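Local atomic coordinates of uncharacterized protein (Danio rerio, PDB entry 5HBA), a protein that probably acts in innate immunity as the A chain of complement C1q, its globular C1q domain being the part that recognises targets for the complement pathway. Residues Phe6-Asn11 with Val22-Lys27; Cys63-Ser68 with Ser75-Asp80; Ala16-Pro21 with Met118-Tyr123. All coordinates share one frame; numbering follows the deposited sequence.

How the contacts relate
Contacts 1 and 3 both reach the same antiparallel sheet, where strands 5-10 and 120-133 are neighbours, whereas contact 2 is a hairpin of the other sheet, its centre about 17 Å from that of contact 1. Each is partly buried. Contacts 1 and 2 turn an apolar face inward; contact 3, a loop against the start of a strand, has a small buried patch of Ala16 and Leu122 but is otherwise more exposed and partly joined by water. Contact 1 combines aromatic packing with amide and guanidinium bonds; contact 2 instead has a disulfide and a hydrated, basic outer face. Val22 links all three, its CG2 packing on Leu64 of contact 2 and Leu122 of contact 3.

Contact 1: Phe6-Asn11 with Val22-Lys27; sequences FSVLRN and VTFNDK
Val8 lays its CG2 methyl over the middle of the Phe24 ring, 3.7 Å from CG2 to the ring centroid and 5° off the ring normal, a clear CH-pi contact. Val22 CG1 lies over the opposite face, nearer the rim, so two branched aliphatic side chains hold the flat ring between them. Arg10 CB lies 3.7 Å from Phe24 CD2. With CG anti to the backbone N (chi1 -180°) and an extended chain, the Arg10 methylenes pass along Thr23 O, and NH1 donates to that oxygen at 2.8 Å. The oxygen lies in the guanidinium plane, but NH1 stands 42° out of the carbonyl plane; NH2 is taken up by Ser14 O. An asparagine suits position 25 because its amide can copy a peptide group: Asn25 OD1 accepts from Asn11 N at 2.9 Å in a nearly straight bond, and ND2 returns one to Asn11 O at 3.0 Å. Leu9 N donates to Asp26 O at 2.7 Å, while Leu9 O receives Asp26 N and, weakly, Asn25 N. Two residues thus face one, the classic beta bulge, here where strand 26-30 joins strand 5-10 in the jelly-roll fold of C1q domains.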
# COMPACT_ATOMS: atom_id res chain seq x y z
N PHE A 6 -12.43 3.26 6.48
CA PHE A 6 -13.03 1.96 6.22
C PHE A 6 -12.02 0.90 5.81
O PHE A 6 -10.94 1.20 5.29
CB PHE A 6 -14.12 2.07 5.14
CG PHE A 6 -13.58 2.25 3.75
CD1 PHE A 6 -13.23 1.15 2.97
CD2 PHE A 6 -13.42 3.52 3.23
CE1 PHE A 6 -12.71 1.32 1.70
CE2 PHE A 6 -12.90 3.71 1.94
CZ PHE A 6 -12.54 2.60 1.18
N SER A 7 -12.42 -0.35 6.02
CA SER A 7 -11.67 -1.51 5.57
C SER A 7 -12.68 -2.60 5.25
O SER A 7 -13.41 -3.07 6.14
CB SER A 7 -10.71 -1.97 6.67
OG SER A 7 -9.95 -3.08 6.22
N VAL A 8 -12.74 -2.98 3.97
CA VAL A 8 -13.71 -3.98 3.52
C VAL A 8 -13.01 -5.16 2.85
O VAL A 8 -12.00 -4.98 2.16
CB VAL A 8 -14.78 -3.37 2.58
CG1 VAL A 8 -15.69 -2.43 3.37
CG2 VAL A 8 -14.10 -2.61 1.42
N LEU A 9 -13.55 -6.36 3.06
CA LEU A 9 -12.92 -7.59 2.58
C LEU A 9 -13.83 -8.37 1.63
O LEU A 9 -15.04 -8.49 1.85
CB LEU A 9 -12.55 -8.47 3.79
CG LEU A 9 -12.18 -9.94 3.59
CD1 LEU A 9 -10.87 -10.13 2.84
CD2 LEU A 9 -12.13 -10.65 4.94
N ARG A 10 -13.24 -8.90 0.57
CA ARG A 10 -13.96 -9.80 -0.31
C ARG A 10 -13.28 -11.15 -0.24
O ARG A 10 -12.10 -11.27 -0.60
CB ARG A 10 -13.92 -9.32 -1.77
CG ARG A 10 -14.68 -10.27 -2.71
CD ARG A 10 -14.50 -9.92 -4.18
NE ARG A 10 -15.17 -10.93 -5.01
CZ ARG A 10 -16.41 -10.81 -5.47
NH1 ARG A 10 -17.12 -9.71 -5.21
NH2 ARG A 10 -16.94 -11.78 -6.21
N ASN A 11 -14.00 -12.15 0.27
CA ASN A 11 -13.51 -13.53 0.34
C ASN A 11 -14.68 -14.48 0.12
O ASN A 11 -15.38 -14.83 1.06
CB ASN A 11 -12.85 -13.82 1.69
CG ASN A 11 -12.13 -15.17 1.71
OD1 ASN A 11 -11.69 -15.68 0.68
ND2 ASN A 11 -12.00 -15.75 2.90
N VAL A 22 -16.01 -4.00 -7.70
CA VAL A 22 -15.83 -5.16 -6.83
C VAL A 22 -16.76 -5.01 -5.64
O VAL A 22 -16.79 -3.94 -5.00
CB VAL A 22 -14.39 -5.26 -6.30
CG1 VAL A 22 -14.25 -6.47 -5.35
CG2 VAL A 22 -13.40 -5.37 -7.45
N THR A 23 -17.52 -6.06 -5.33
CA THR A 23 -18.36 -6.05 -4.13
C THR A 23 -17.70 -6.89 -3.03
O THR A 23 -16.81 -7.71 -3.31
CB THR A 23 -19.81 -6.52 -4.43
OG1 THR A 23 -19.80 -7.87 -4.90
CG2 THR A 23 -20.46 -5.61 -5.50
N PHE A 24 -18.09 -6.65 -1.78
CA PHE A 24 -17.38 -7.23 -0.63
C PHE A 24 -18.37 -7.93 0.31
O PHE A 24 -19.52 -7.54 0.38
CB PHE A 24 -16.63 -6.13 0.12
CG PHE A 24 -15.64 -5.36 -0.75
CD1 PHE A 24 -16.05 -4.28 -1.51
CD2 PHE A 24 -14.29 -5.73 -0.78
CE1 PHE A 24 -15.14 -3.58 -2.31
CE2 PHE A 24 -13.38 -5.04 -1.58
CZ PHE A 24 -13.80 -3.96 -2.35
N ASN A 25 -17.93 -8.97 1.01
CA ASN A 25 -18.83 -9.69 1.92
C ASN A 25 -18.47 -9.59 3.41
O ASN A 25 -19.07 -10.26 4.25
CB ASN A 25 -19.00 -11.17 1.51
CG ASN A 25 -17.70 -11.94 1.57
OD1 ASN A 25 -16.62 -11.41 1.27
ND2 ASN A 25 -17.79 -13.21 1.95
N ASP A 26 -17.49 -8.74 3.74
CA ASP A 26 -17.12 -8.52 5.13
C ASP A 26 -16.66 -7.09 5.36
O ASP A 26 -15.76 -6.60 4.67
CB ASP A 26 -16.02 -9.51 5.56
CG ASP A 26 -15.88 -9.60 7.07
OD1 ASP A 26 -16.38 -8.70 7.79
OD2 ASP A 26 -15.25 -10.57 7.55
N LYS A 27 -17.29 -6.40 6.31
CA LYS A 27 -16.89 -5.04 6.64
C LYS A 27 -16.09 -5.04 7.94
O LYS A 27 -16.62 -5.34 9.01
CB LYS A 27 -18.13 -4.13 6.73
CG LYS A 27 -17.83 -2.64 6.91
CD LYS A 27 -19.11 -1.83 7.13
CE LYS A 27 -19.89 -1.64 5.85
NZ LYS A 27 -20.59 -0.31 5.80

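Contact 2: Cys63-Ser68 with Ser75-Asp80; sequences CLRLKS and SLSFCD
Arg65 leaves its strand across the neighbouring serines: CB lies 3.7 Å from Leu76 O, CG meets Ser77 OG at 3.5 Å, and CD comes to 3.6 Å from Ser75 OG. Beyond them the extended chain reaches water. NE gives a weak bond to a water held by Ser75 OG, and NH2 donates at 3.0 Å to a second water bonded to Ser77 OG. Small hydroxyls suit this face, letting the long basic chain lie across them while serving its hydration. Lys67, bent at chi3 (87°) and chi4, brings NZ back to Ser75 OG at 3.1 Å. On the same face Cys63 SG and Cys79 SG are joined at 2.1 Å, bridging a non-hydrogen-bonded pair; the CB-SG-SG-CB dihedral is 119°, wider than the usual right angle. Leu64 with Phe78 and Leu66 with Leu76 are antiparallel hydrogen-bonded pairs, each bonded both ways. Their face is apolar, Leu66 CB lying at the Phe78 ring edge. This hairpin lies beside strand 103-109, whose Phe109 makes a cation-pi contact with Arg65. Leu64 packs on strand 48-59, Leu76 and Phe78 on strand 87-98. Strand 75-80 is an edge strand of this sheet within its chain, and Tyr123 OH of the third subunit bonds Ser77 N.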
# COMPACT_ATOMS: atom_id res chain seq x y z
N CYS A 63 -5.73 -7.55 -13.26
CA CYS A 63 -5.72 -6.12 -13.52
C CYS A 63 -6.89 -5.46 -12.78
O CYS A 63 -8.03 -5.93 -12.87
CB CYS A 63 -5.85 -5.86 -15.02
SG CYS A 63 -4.30 -5.99 -15.94
N LEU A 64 -6.59 -4.40 -12.04
CA LEU A 64 -7.61 -3.64 -11.33
C LEU A 64 -7.45 -2.15 -11.58
O LEU A 64 -6.32 -1.63 -11.68
CB LEU A 64 -7.57 -3.94 -9.83
CG LEU A 64 -8.14 -5.29 -9.39
CD1 LEU A 64 -7.49 -5.72 -8.11
CD2 LEU A 64 -9.66 -5.21 -9.18
N ARG A 65 -8.57 -1.46 -11.71
CA ARG A 65 -8.55 -0.01 -11.81
C ARG A 65 -9.09 0.59 -10.53
O ARG A 65 -10.06 0.08 -9.96
CB ARG A 65 -9.41 0.47 -12.98
CG ARG A 65 -8.82 0.23 -14.34
CD ARG A 65 -9.55 1.04 -15.42
NE ARG A 65 -8.94 0.78 -16.73
CZ ARG A 65 -9.41 -0.10 -17.60
NH1 ARG A 65 -10.50 -0.80 -17.33
NH2 ARG A 65 -8.79 -0.29 -18.76
N LEU A 66 -8.45 1.66 -10.05
CA LEU A 66 -9.08 2.48 -9.02
C LEU A 66 -9.80 3.61 -9.75
O LEU A 66 -9.19 4.33 -10.55
CB LEU A 66 -8.03 3.05 -8.06
CG LEU A 66 -8.53 4.03 -6.99
CD1 LEU A 66 -9.34 3.28 -5.89
CD2 LEU A 66 -7.33 4.76 -6.40
N LYS A 67 -11.10 3.76 -9.49
CA LYS A 67 -11.91 4.72 -10.24
C LYS A 67 -12.69 5.67 -9.33
O LYS A 67 -12.93 5.34 -8.16
CB LYS A 67 -12.89 3.98 -11.18
CG LYS A 67 -12.23 3.24 -12.36
CD LYS A 67 -13.26 2.69 -13.35
CE LYS A 67 -13.68 3.72 -14.41
NZ LYS A 67 -12.58 3.99 -15.40
N SER A 68 -13.07 6.83 -9.85
CA SER A 68 -13.95 7.76 -9.12
C SER A 68 -14.92 8.48 -10.06
O SER A 68 -14.67 8.58 -11.26
CB SER A 68 -13.12 8.84 -8.41
OG SER A 68 -12.63 9.78 -9.35
N SER A 75 -8.86 7.39 -13.05
CA SER A 75 -8.81 6.02 -13.54
C SER A 75 -7.36 5.55 -13.52
O SER A 75 -6.58 5.89 -14.42
CB SER A 75 -9.40 5.94 -14.95
OG SER A 75 -9.52 4.59 -15.38
N LEU A 76 -6.97 4.82 -12.47
CA LEU A 76 -5.59 4.34 -12.34
C LEU A 76 -5.56 2.82 -12.43
O LEU A 76 -6.33 2.15 -11.74
CB LEU A 76 -4.98 4.79 -11.00
CG LEU A 76 -4.89 6.29 -10.74
CD1 LEU A 76 -4.52 6.51 -9.30
CD2 LEU A 76 -3.86 6.93 -11.68
N SER A 77 -4.66 2.29 -13.25
CA SER A 77 -4.57 0.84 -13.48
C SER A 77 -3.37 0.21 -12.77
O SER A 77 -2.27 0.78 -12.73
CB SER A 77 -4.47 0.54 -14.98
OG SER A 77 -5.63 0.98 -15.67
N PHE A 78 -3.58 -0.98 -12.22
CA PHE A 78 -2.53 -1.72 -11.56
C PHE A 78 -2.65 -3.16 -12.02
O PHE A 78 -3.66 -3.80 -11.75
CB PHE A 78 -2.69 -1.62 -10.04
CG PHE A 78 -2.66 -0.21 -9.53
CD1 PHE A 78 -1.46 0.44 -9.26
CD2 PHE A 78 -3.85 0.50 -9.36
CE1 PHE A 78 -1.44 1.77 -8.81
CE2 PHE A 78 -3.84 1.82 -8.91
CZ PHE A 78 -2.64 2.45 -8.63
N CYS A 79 -1.62 -3.65 -12.72
CA CYS A 79 -1.67 -4.95 -13.39
C CYS A 79 -0.49 -5.87 -13.04
O CYS A 79 0.68 -5.46 -13.12
CB CYS A 79 -1.67 -4.76 -14.91
SG CYS A 79 -3.21 -4.26 -15.70
N ASP A 80 -0.80 -7.10 -12.66
CA ASP A 80 0.19 -8.18 -12.61
C ASP A 80 -0.05 -9.08 -13.82
O ASP A 80 -1.05 -9.81 -13.87
CB ASP A 80 0.05 -9.01 -11.33
CG ASP A 80 0.82 -8.42 -10.14
OD1 ASP A 80 1.41 -7.34 -10.30
OD2 ASP A 80 0.80 -9.03 -9.05
O HOH W 1 -5.98 0.32 -18.02
O HOH W 2 -7.64 3.51 -16.98

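Contact 3: Ala16-Pro21 with Met118-Tyr123; sequences AQYKQP and MPKRLY
The backbones of Ala16 and Lys120 meet through one nearly straight hydrogen bond, Ala16 N to Lys120 O at 2.9 Å, with the donor 47° out of the carbonyl plane; a water completes the join by donating to Ala16 O and accepting from Lys120 N. A type II turn from Gln17 to Gln20 then carries the loop away. With CG beside its own backbone N (chi1 -72°), Tyr18 swings its ring back toward Pro119, CE2 lying 3.8 Å from Pro119 CA, while its OH meets Lys120 CE at 3.6 Å. The bridging water sits over one face of this ring, toward the rim. A second water, in the ring plane, bonds Tyr18 OH and donates to Met118 O at 2.6 Å. Replacing this tyrosine by alanine is likely to leave that second water without its phenol partner and open a gap beside Pro119 and Lys120 CE. Pro119 CB rests against Ala16 O at 3.4 Å, and its CG lies alongside Gln17 NE2. Ala16 is small enough to bring CB within 3.9 Å of Leu122 CB. Lys120 NZ bonds Arg61 O and Glu59 O. The loop lies against the start of strand 120-133, where Leu122 packs on Ala56 of strand 48-59 in the same sheet, while Tyr18 reaches Pro108 of strand 103-109 in the other.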
# COMPACT_ATOMS: atom_id res chain seq x y z
N ALA A 16 -15.83 -12.32 -9.57
CA ALA A 16 -15.99 -10.87 -9.61
C ALA A 16 -16.03 -10.41 -11.06
O ALA A 16 -15.04 -10.53 -11.78
CB ALA A 16 -14.85 -10.18 -8.86
N GLN A 17 -17.18 -9.89 -11.48
CA GLN A 17 -17.42 -9.46 -12.86
C GLN A 17 -16.39 -8.43 -13.33
O GLN A 17 -15.99 -7.56 -12.57
CB GLN A 17 -18.80 -8.83 -12.95
CG GLN A 17 -19.94 -9.80 -12.77
CD GLN A 17 -20.09 -10.73 -13.95
OE1 GLN A 17 -20.12 -10.29 -15.11
NE2 GLN A 17 -20.19 -12.02 -13.68
N TYR A 18 -15.99 -8.54 -14.60
CA TYR A 18 -15.14 -7.52 -15.21
C TYR A 18 -15.93 -6.23 -15.43
O TYR A 18 -17.14 -6.26 -15.72
CB TYR A 18 -14.59 -8.01 -16.55
CG TYR A 18 -13.51 -9.08 -16.43
CD1 TYR A 18 -12.35 -8.84 -15.70
CD2 TYR A 18 -13.65 -10.30 -17.08
CE1 TYR A 18 -11.34 -9.81 -15.61
CE2 TYR A 18 -12.65 -11.28 -16.99
CZ TYR A 18 -11.51 -11.02 -16.25
OH TYR A 18 -10.53 -11.98 -16.16
N LYS A 19 -15.25 -5.11 -15.24
CA LYS A 19 -15.78 -3.78 -15.53
C LYS A 19 -17.04 -3.43 -14.73
O LYS A 19 -17.89 -2.67 -15.19
CB LYS A 19 -16.00 -3.59 -17.04
CG LYS A 19 -14.77 -3.94 -17.88
CD LYS A 19 -15.04 -3.77 -19.38
CE LYS A 19 -15.22 -2.30 -19.77
NZ LYS A 19 -13.97 -1.51 -19.59
N GLN A 20 -17.14 -3.99 -13.52
CA GLN A 20 -18.15 -3.60 -12.54
C GLN A 20 -17.42 -3.43 -11.22
O GLN A 20 -16.37 -4.05 -11.01
CB GLN A 20 -19.21 -4.70 -12.39
CG GLN A 20 -20.03 -4.94 -13.66
CD GLN A 20 -21.20 -5.88 -13.43
OE1 GLN A 20 -21.25 -6.63 -12.45
NE2 GLN A 20 -22.17 -5.85 -14.35
N PRO A 21 -17.98 -2.61 -10.32
CA PRO A 21 -17.32 -2.44 -9.02
C PRO A 21 -17.19 -3.76 -8.27
O PRO A 21 -18.15 -4.55 -8.20
CB PRO A 21 -18.24 -1.48 -8.27
CG PRO A 21 -18.87 -0.67 -9.35
CD PRO A 21 -19.02 -1.59 -10.55
N MET A 118 -13.99 -15.56 -19.05
CA MET A 118 -14.87 -15.69 -17.89
C MET A 118 -14.29 -14.92 -16.71
O MET A 118 -13.08 -14.94 -16.49
CB MET A 118 -15.05 -17.17 -17.51
CG MET A 118 -15.87 -17.98 -18.52
SD MET A 118 -16.25 -19.66 -17.95
CE MET A 118 -16.94 -19.34 -16.35
N PRO A 119 -15.14 -14.24 -15.92
CA PRO A 119 -14.62 -13.57 -14.72
C PRO A 119 -14.06 -14.60 -13.74
O PRO A 119 -14.38 -15.78 -13.86
CB PRO A 119 -15.86 -12.89 -14.14
CG PRO A 119 -17.04 -13.64 -14.71
CD PRO A 119 -16.60 -14.07 -16.08
N LYS A 120 -13.22 -14.18 -12.79
CA LYS A 120 -12.65 -15.13 -11.84
C LYS A 120 -12.90 -14.71 -10.41
O LYS A 120 -13.24 -13.55 -10.13
CB LYS A 120 -11.13 -15.28 -12.02
CG LYS A 120 -10.60 -15.22 -13.42
CD LYS A 120 -9.06 -15.26 -13.37
CE LYS A 120 -8.41 -14.35 -14.40
NZ LYS A 120 -6.95 -14.13 -14.14
N ARG A 121 -12.70 -15.66 -9.50
CA ARG A 121 -12.73 -15.35 -8.08
C ARG A 121 -11.70 -14.28 -7.77
O ARG A 121 -10.66 -14.19 -8.44
CB ARG A 121 -12.42 -16.59 -7.23
CG ARG A 121 -13.42 -17.72 -7.34
CD ARG A 121 -13.13 -18.80 -6.28
NE ARG A 121 -13.05 -18.20 -4.95
CZ ARG A 121 -12.83 -18.88 -3.82
NH1 ARG A 121 -12.67 -20.20 -3.84
NH2 ARG A 121 -12.78 -18.24 -2.66
N LEU A 122 -11.99 -13.47 -6.76
CA LEU A 122 -11.08 -12.39 -6.41
C LEU A 122 -11.05 -12.15 -4.91
O LEU A 122 -12.08 -11.87 -4.30
CB LEU A 122 -11.48 -11.10 -7.13
CG LEU A 122 -10.72 -9.81 -6.78
CD1 LEU A 122 -9.33 -9.79 -7.43
CD2 LEU A 122 -11.54 -8.59 -7.22
N TYR A 123 -9.86 -12.26 -4.32
CA TYR A 123 -9.67 -11.92 -2.92
C TYR A 123 -9.28 -10.45 -2.90
O TYR A 123 -8.40 -10.04 -3.66
CB TYR A 123 -8.56 -12.76 -2.34
CG TYR A 123 -8.20 -12.47 -0.90
CD1 TYR A 123 -8.92 -13.03 0.15
CD2 TYR A 123 -7.11 -11.66 -0.59
CE1 TYR A 123 -8.57 -12.78 1.47
CE2 TYR A 123 -6.76 -11.39 0.72
CZ TYR A 123 -7.50 -11.95 1.74
OH TYR A 123 -7.15 -11.70 3.05
O HOH W 3 -12.57 -11.33 -12.60
O HOH W 4 -10.61 -14.47 -17.03